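Local coordinates for protein CAS6A (Thermus thermophilus, PDB 4C97) that probably cleaves CRISPR transcripts as a Cas6-type endoribonuclease, serving RNA processing in antiviral defence, at residues F131-K135 / G136-P140; Y79-G83 / E84-L88. The protein carries 1 engineered substitution. All blocks are in the same frame, centred on the assembly; numbering follows the deposited sequence.

Contact 1: residues F131-K135 / G136-P140; sequences FFRRK and GVHYP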
ATOM      1  N   PHE A 131      -4.525  -4.472   9.293  1.00  9.89           N
ATOM      2  CA  PHE A 131      -4.661  -4.318  10.731  1.00 11.33           C
ATOM      3  C   PHE A 131      -3.793  -3.181  11.256  1.00 10.53           C
ATOM      4  O   PHE A 131      -2.959  -2.608  10.522  1.00 10.73           O
ATOM      5  CB  PHE A 131      -4.382  -5.651  11.464  1.00 10.63           C
ATOM      6  CG  PHE A 131      -3.007  -6.223  11.204  1.00 10.30           C
ATOM      7  CD1 PHE A 131      -1.942  -5.880  12.018  1.00 13.60           C
ATOM      8  CD2 PHE A 131      -2.787  -7.118  10.163  1.00 11.69           C
ATOM      9  CE1 PHE A 131      -0.676  -6.413  11.797  1.00 15.07           C
ATOM     10  CE2 PHE A 131      -1.512  -7.640   9.942  1.00 13.19           C
ATOM     11  CZ  PHE A 131      -0.478  -7.278  10.754  1.00 15.32           C
ATOM     12  N   PHE A 132      -4.007  -2.855  12.527  1.00 10.45           N
ATOM     13  CA  PHE A 132      -3.401  -1.690  13.177  1.00 12.63           C
ATOM     14  C   PHE A 132      -2.892  -2.086  14.529  1.00 11.25           C
ATOM     15  O   PHE A 132      -3.379  -3.021  15.137  1.00 14.76           O
ATOM     16  CB  PHE A 132      -4.459  -0.566  13.320  1.00 12.29           C
ATOM     17  CG  PHE A 132      -5.103  -0.237  12.031  1.00 10.26           C
ATOM     18  CD1 PHE A 132      -4.529   0.690  11.180  1.00 12.16           C
ATOM     19  CD2 PHE A 132      -6.224  -0.938  11.604  1.00 10.04           C
ATOM     20  CE1 PHE A 132      -5.085   0.943   9.959  1.00  9.71           C
ATOM     21  CE2 PHE A 132      -6.781  -0.690  10.403  1.00 10.31           C
ATOM     22  CZ  PHE A 132      -6.204   0.255   9.552  1.00  8.87           C
ATOM     23  N   ARG A 133      -1.855  -1.403  14.993  1.00 16.80           N
ATOM     24  CA  ARG A 133      -1.332  -1.692  16.315  1.00 26.25           C
ATOM     25  C   ARG A 133      -2.035  -0.782  17.306  1.00 23.59           C
ATOM     26  O   ARG A 133      -2.044   0.424  17.135  1.00 28.26           O
ATOM     27  CB  ARG A 133       0.179  -1.477  16.370  1.00 33.53           C
ATOM     28  CG  ARG A 133       0.798  -1.919  17.697  1.00 55.53           C
ATOM     29  CD  ARG A 133       2.322  -1.892  17.642  1.00 62.88           C
ATOM     30  NE  ARG A 133       2.950  -2.255  18.915  1.00 59.23           N
ATOM     31  CZ  ARG A 133       2.948  -3.479  19.442  1.00 63.20           C
ATOM     32  NH1 ARG A 133       2.325  -4.479  18.824  1.00 62.16           N
ATOM     33  NH2 ARG A 133       3.562  -3.699  20.601  1.00 60.30           N
ATOM     34  N   ARG A 134      -2.645  -1.368  18.327  1.00 21.09           N
ATOM     35  CA  ARG A 134      -3.234  -0.582  19.393  1.00 32.91           C
ATOM     36  C   ARG A 134      -2.918  -1.259  20.713  1.00 41.73           C
ATOM     37  O   ARG A 134      -3.258  -2.421  20.923  1.00 47.09           O
ATOM     38  CB  ARG A 134      -4.748  -0.420  19.177  1.00 44.29           C
ATOM     39  CG  ARG A 134      -5.578  -1.697  19.397  1.00 58.36           C
ATOM     40  CD  ARG A 134      -7.046  -1.426  19.636  1.00 57.03           C
ATOM     41  NE  ARG A 134      -7.521  -0.274  18.880  1.00 45.08           N
ATOM     42  CZ  ARG A 134      -8.715   0.282  19.055  1.00 50.50           C
ATOM     43  NH1 ARG A 134      -9.545  -0.191  19.984  1.00 49.92           N
ATOM     44  NH2 ARG A 134      -9.061   1.323  18.317  1.00 48.02           N
ATOM     45  N   LYS A 135      -2.200  -0.556  21.579  1.00 38.98           N
ATOM     46  CA  LYS A 135      -1.978  -1.037  22.926  1.00 34.98           C
ATOM     47  C   LYS A 135      -1.327  -2.413  22.945  1.00 42.02           C
ATOM     48  O   LYS A 135      -1.761  -3.304  23.669  1.00 50.35           O
ATOM     49  CB  LYS A 135      -3.314  -1.071  23.654  1.00 45.31           C
ATOM     50  CG  LYS A 135      -4.191   0.131  23.333  1.00 55.20           C
ATOM     51  CD  LYS A 135      -5.572  -0.024  23.940  1.00 65.62           C
ATOM     52  CE  LYS A 135      -5.918   1.130  24.871  1.00 66.69           C
ATOM     53  NZ  LYS A 135      -6.853   2.083  24.227  1.00 68.91           N
ATOM     54  N   GLY A 136      -0.290  -2.578  22.135  1.00 28.22           N
ATOM     55  CA  GLY A 136       0.437  -3.827  22.069  1.00 32.12           C
ATOM     56  C   GLY A 136      -0.375  -4.996  21.567  1.00 33.57           C
ATOM     57  O   GLY A 136       0.036  -6.145  21.731  1.00 47.18           O
ATOM     58  N   VAL A 137      -1.523  -4.717  20.954  1.00 29.75           N
ATOM     59  CA  VAL A 137      -2.234  -5.762  20.243  1.00 21.38           C
ATOM     60  C   VAL A 137      -2.572  -5.266  18.844  1.00 22.85           C
ATOM     61  O   VAL A 137      -2.651  -4.063  18.583  1.00 26.31           O
ATOM     62  CB  VAL A 137      -3.499  -6.276  20.986  1.00 34.14           C
ATOM     63  CG1 VAL A 137      -3.195  -6.520  22.468  1.00 37.04           C
ATOM     64  CG2 VAL A 137      -4.684  -5.341  20.808  1.00 37.49           C
ATOM     65  N   HIS A 138      -2.738  -6.215  17.946  1.00 17.57           N
ATOM     66  CA  HIS A 138      -3.171  -5.898  16.598  1.00 15.36           C
ATOM     67  C   HIS A 138      -4.691  -5.888  16.551  1.00 15.14           C
ATOM     68  O   HIS A 138      -5.340  -6.716  17.167  1.00 19.70           O
ATOM     69  CB  HIS A 138      -2.597  -6.911  15.629  1.00 16.60           C
ATOM     70  CG  HIS A 138      -1.129  -6.733  15.393  1.00 19.27           C
ATOM     71  ND1 HIS A 138      -0.254  -7.787  15.307  1.00 20.87           N
ATOM     72  CD2 HIS A 138      -0.399  -5.607  15.204  1.00 25.04           C
ATOM     73  CE1 HIS A 138       0.968  -7.318  15.096  1.00 19.35           C
ATOM     74  NE2 HIS A 138       0.902  -6.007  15.013  1.00 25.77           N
ATOM     75  N   TYR A 139      -5.237  -4.932  15.799  1.00 11.12           N
ATOM     76  CA  TYR A 139      -6.686  -4.672  15.750  1.00 12.50           C
ATOM     77  C   TYR A 139      -7.084  -4.610  14.286  1.00 11.51           C
ATOM     78  O   TYR A 139      -6.473  -3.853  13.505  1.00 11.02           O
ATOM     79  CB  TYR A 139      -6.973  -3.339  16.427  1.00 10.99           C
ATOM     80  CG  TYR A 139      -8.416  -2.863  16.445  1.00 10.79           C
ATOM     81  CD1 TYR A 139      -9.338  -3.417  17.295  1.00 11.87           C
ATOM     82  CD2 TYR A 139      -8.819  -1.795  15.664  1.00 10.46           C
ATOM     83  CE1 TYR A 139     -10.632  -2.945  17.341  1.00 12.15           C
ATOM     84  CE2 TYR A 139     -10.118  -1.299  15.730  1.00 10.42           C
ATOM     85  CZ  TYR A 139     -11.020  -1.892  16.551  1.00 11.32           C
ATOM     86  OH  TYR A 139     -12.316  -1.396  16.599  1.00 11.56           O
ATOM     87  N   PRO A 140      -8.097  -5.397  13.891  1.00  9.93           N
ATOM     88  CA  PRO A 140      -8.352  -5.612  12.475  1.00  9.52           C
ATOM     89  C   PRO A 140      -9.515  -4.806  11.919  1.00 11.60           C
ATOM     90  O   PRO A 140      -9.865  -5.043  10.775  1.00 14.05           O
ATOM     91  CB  PRO A 140      -8.717  -7.101  12.447  1.00 12.27           C
ATOM     92  CG  PRO A 140      -9.560  -7.231  13.674  1.00 11.18           C
ATOM     93  CD  PRO A 140      -8.777  -6.433  14.707  1.00 12.15           C
TER

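Contact 2: residues Y79-G83 / E84-L88; sequences YALEG and EEVRL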
ATOM      1  N   TYR A  79      14.801  -3.985 -12.375  1.00 32.22           N
ATOM      2  CA  TYR A  79      14.729  -4.343 -13.790  1.00 28.57           C
ATOM      3  C   TYR A  79      15.752  -5.397 -14.198  1.00 30.75           C
ATOM      4  O   TYR A  79      15.473  -6.230 -15.056  1.00 38.40           O
ATOM      5  CB  TYR A  79      14.829  -3.100 -14.674  1.00 35.00           C
ATOM      6  CG  TYR A  79      13.501  -2.403 -14.773  1.00 35.11           C
ATOM      7  CD1 TYR A  79      12.498  -2.906 -15.588  1.00 44.45           C
ATOM      8  CD2 TYR A  79      13.230  -1.271 -14.025  1.00 39.65           C
ATOM      9  CE1 TYR A  79      11.274  -2.285 -15.674  1.00 45.10           C
ATOM     10  CE2 TYR A  79      12.005  -0.643 -14.100  1.00 40.95           C
ATOM     11  CZ  TYR A  79      11.031  -1.154 -14.926  1.00 42.75           C
ATOM     12  OH  TYR A  79       9.811  -0.524 -15.004  1.00 45.73           O
ATOM     13  N   ALA A  80      16.927  -5.383 -13.578  1.00 35.21           N
ATOM     14  CA  ALA A  80      17.966  -6.350 -13.910  1.00 35.66           C
ATOM     15  C   ALA A  80      17.601  -7.767 -13.469  1.00 35.14           C
ATOM     16  O   ALA A  80      18.302  -8.717 -13.817  1.00 36.76           O
ATOM     17  CB  ALA A  80      19.285  -5.938 -13.294  1.00 35.39           C
ATOM     18  N   LEU A  81      16.516  -7.910 -12.711  1.00 35.81           N
ATOM     19  CA  LEU A  81      16.086  -9.229 -12.246  1.00 34.48           C
ATOM     20  C   LEU A  81      15.388 -10.037 -13.337  1.00 30.67           C
ATOM     21  O   LEU A  81      15.234 -11.252 -13.203  1.00 29.44           O
ATOM     22  CB  LEU A  81      15.152  -9.104 -11.030  1.00 28.94           C
ATOM     23  CG  LEU A  81      15.776  -8.488  -9.786  1.00 35.87           C
ATOM     24  CD1 LEU A  81      14.707  -8.252  -8.733  1.00 45.88           C
ATOM     25  CD2 LEU A  81      16.901  -9.371  -9.244  1.00 45.16           C
ATOM     26  N   GLU A  82      14.950  -9.364 -14.401  1.00 29.69           N
ATOM     27  CA  GLU A  82      14.317 -10.046 -15.529  1.00 35.35           C
ATOM     28  C   GLU A  82      15.179 -11.189 -16.057  1.00 31.98           C
ATOM     29  O   GLU A  82      16.350 -11.005 -16.384  1.00 33.34           O
ATOM     30  CB  GLU A  82      14.007  -9.062 -16.660  1.00 32.88           C
ATOM     31  CG  GLU A  82      12.941  -8.044 -16.295  1.00 43.46           C
ATOM     32  CD  GLU A  82      12.279  -7.424 -17.515  1.00 40.28           C
ATOM     33  OE1 GLU A  82      12.968  -7.261 -18.549  1.00 42.47           O
ATOM     34  OE2 GLU A  82      11.063  -7.105 -17.437  1.00 32.55           O
ATOM     35  N   GLY A  83      14.581 -12.373 -16.123  1.00 31.97           N
ATOM     36  CA  GLY A  83      15.266 -13.569 -16.566  1.00 34.22           C
ATOM     37  C   GLY A  83      15.897 -14.363 -15.433  1.00 36.14           C
ATOM     38  O   GLY A  83      16.256 -15.526 -15.619  1.00 39.52           O
ATOM     39  N   GLU A  84      16.021 -13.744 -14.260  1.00 32.15           N
ATOM     40  CA  GLU A  84      16.776 -14.334 -13.150  1.00 36.61           C
ATOM     41  C   GLU A  84      15.907 -15.072 -12.144  1.00 38.04           C
ATOM     42  O   GLU A  84      14.712 -14.789 -12.000  1.00 30.41           O
ATOM     43  CB  GLU A  84      17.586 -13.256 -12.413  1.00 31.93           C
ATOM     44  CG  GLU A  84      18.660 -12.579 -13.278  1.00 51.88           C
ATOM     45  CD  GLU A  84      19.677 -13.561 -13.828  1.00 56.42           C
ATOM     46  OE1 GLU A  84      20.136 -14.436 -13.060  1.00 62.89           O
ATOM     47  OE2 GLU A  84      20.009 -13.468 -15.032  1.00 55.14           O
ATOM     48  N   GLU A  85      16.523 -16.021 -11.444  1.00 31.43           N
ATOM     49  CA  GLU A  85      15.845 -16.736 -10.369  1.00 30.29           C
ATOM     50  C   GLU A  85      16.084 -16.029  -9.033  1.00 32.57           C
ATOM     51  O   GLU A  85      17.200 -15.605  -8.729  1.00 29.87           O
ATOM     52  CB  GLU A  85      16.325 -18.192 -10.305  1.00 40.30           C
ATOM     53  CG  GLU A  85      15.604 -19.050  -9.267  1.00 54.58           C
ATOM     54  CD  GLU A  85      16.062 -20.501  -9.290  1.00 73.30           C
ATOM     55  OE1 GLU A  85      16.054 -21.106 -10.382  1.00 85.62           O
ATOM     56  OE2 GLU A  85      16.437 -21.035  -8.222  1.00 66.69           O
ATOM     57  N   VAL A  86      15.021 -15.886  -8.249  1.00 27.43           N
ATOM     58  CA  VAL A  86      15.091 -15.268  -6.931  1.00 26.32           C
ATOM     59  C   VAL A  86      14.298 -16.111  -5.957  1.00 32.13           C
ATOM     60  O   VAL A  86      13.311 -16.740  -6.333  1.00 34.47           O
ATOM     61  CB  VAL A  86      14.474 -13.844  -6.929  1.00 25.12           C
ATOM     62  CG1 VAL A  86      15.289 -12.919  -7.803  1.00 30.66           C
ATOM     63  CG2 VAL A  86      13.033 -13.879  -7.405  1.00 26.07           C
ATOM     64  N   ARG A  87      14.718 -16.116  -4.700  1.00 25.11           N
ATOM     65  CA  ARG A  87      13.960 -16.795  -3.666  1.00 24.23           C
ATOM     66  C   ARG A  87      13.088 -15.793  -2.935  1.00 22.64           C
ATOM     67  O   ARG A  87      13.589 -14.827  -2.368  1.00 23.61           O
ATOM     68  CB  ARG A  87      14.895 -17.478  -2.679  1.00 25.01           C
ATOM     69  CG  ARG A  87      15.828 -18.495  -3.337  1.00 26.88           C
ATOM     70  CD  ARG A  87      16.526 -19.366  -2.312  1.00 33.78           C
ATOM     71  NE  ARG A  87      15.620 -20.326  -1.682  1.00 32.24           N
ATOM     72  CZ  ARG A  87      15.249 -21.479  -2.232  1.00 34.09           C
ATOM     73  NH1 ARG A  87      15.704 -21.822  -3.424  1.00 37.15           N
ATOM     74  NH2 ARG A  87      14.425 -22.287  -1.582  1.00 34.57           N
ATOM     75  N   LEU A  88      11.782 -16.046  -2.956  1.00 21.82           N
ATOM     76  CA  LEU A  88      10.812 -15.226  -2.249  1.00 20.40           C
ATOM     77  C   LEU A  88      10.038 -16.163  -1.345  1.00 22.85           C
ATOM     78  O   LEU A  88       8.809 -16.173  -1.346  1.00 19.86           O
ATOM     79  CB  LEU A  88       9.857 -14.558  -3.238  1.00 19.99           C
ATOM     80  CG  LEU A  88      10.530 -13.749  -4.342  1.00 20.65           C
ATOM     81  CD1 LEU A  88       9.502 -13.236  -5.335  1.00 21.65           C
ATOM     82  CD2 LEU A  88      11.335 -12.605  -3.767  1.00 25.07           C
TER

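Contact 1: residues F131-K135 / G136-P140
Arg134 lays its guanidinium over one face of the phenol ring of Tyr139, with the two planes only 8° apart. Arg134 CZ sits over the ring centre, 3.8 Å from the Tyr139 ring centroid, so the geometry is that of a cation-pi stack. Torsions explain the overlap: Arg134 sets CG between its backbone N and carbonyl carbon (chi1 71°) and bends at chi3, while Tyr139 turns its ring opposite the backbone N. Beyond the pair, Glu143 hydrogen-bonds Tyr139 OH and makes a long, weak ion pair with Arg134 NH2.

Both residues belong to a two-stranded antiparallel beta hairpin whose type I' turn runs from Arg134 to Val137, with Lys135 and Gly136 both at positive phi. Arg134 N donates to Val137 O at 2.7 Å, nearly straight, and Val137 N returns a bond to Arg134 O. Phe132 and Tyr139 form the next hydrogen-bonded pair, Tyr139 N reaching Phe132 O at 2.7 Å.

On the face that carries Arg133 and His138, the His138 imidazole receives the ring edge of Phe131 on one of its own faces, an edge-to-face pair with the planes at 59°. CE1 of Phe131 stands over the imidazole centre, 3.5 Å from CD2 of His138. Thr193 hydrogen-bonds His138 ND1, which should limit rotation of the imidazole. Farther along, the extended Arg133 side chain brings its guanidinium face over Gly136, NH2 of Arg133 lying 3.5 Å from CA of Gly136.

Contact 2: residues Y79-G83 / E84-L88
Leu81 O accepts the backbone N-H of Glu84, with Glu84 N 2.8 Å from Leu81 O. With an N-H...O angle of 154° the bond is fairly straight, although the donor is tilted 34° from the carbonyl plane. The Glu84 side chain starts against the same carbonyl: CB of Glu84 is 3.2 Å from Leu81 O, and CG also lies close to it. Placed beside the backbone N (chi1 -63°), Glu84 CG lies 3.9 Å from Ala80 O before the chain bends at chi2.

The bond closes a type II beta turn from Leu81 to Glu84, overlapping a type I turn from Tyr79 to Glu82 at Leu81 and Glu82. The two overlapping turns carry the chain from the end of helix 68-79 into the edge strand 85-87 of a five-stranded antiparallel sheet. Gly83 has a positive phi, a conformation in which a side chain would collide with the carbonyl oxygen of Glu82.

Beneath the turn, Leu81 and Val86 bring their branches together at about a right angle, with CD2 of Leu81 4.2 Å from CG1 of Val86. That distance marks a light apolar touch, and Phe28 of helix 22-36 meets both side chains. Arg93 NH1 hydrogen-bonds Gly83 O, while Glu82 OE2 accepts from Val97 N; both partners lie on strand 91-109.

From the N terminus, contact 2 comes first: residues 79-88 close a short loop between helix 68-79 and edge strand 85-87, beside the neighbouring strand 91-109. The chain then passes through that long strand, helix 110-113 and strand 121-127 of the second five-stranded sheet before contact 1 closes the hairpin of strands 129-134 and 137-139, just ahead of helix 144-158. The loops are in series, neither nesting nor crossing. Their centres are 35 Å apart and their nearest atoms about 18 Å apart, so they do not touch. Contact 2 thus leads into the edge strand of the first sheet, whereas contact 1 forms a separate two-stranded sheet, packed on helix 144-158 through Phe132 and Tyr139.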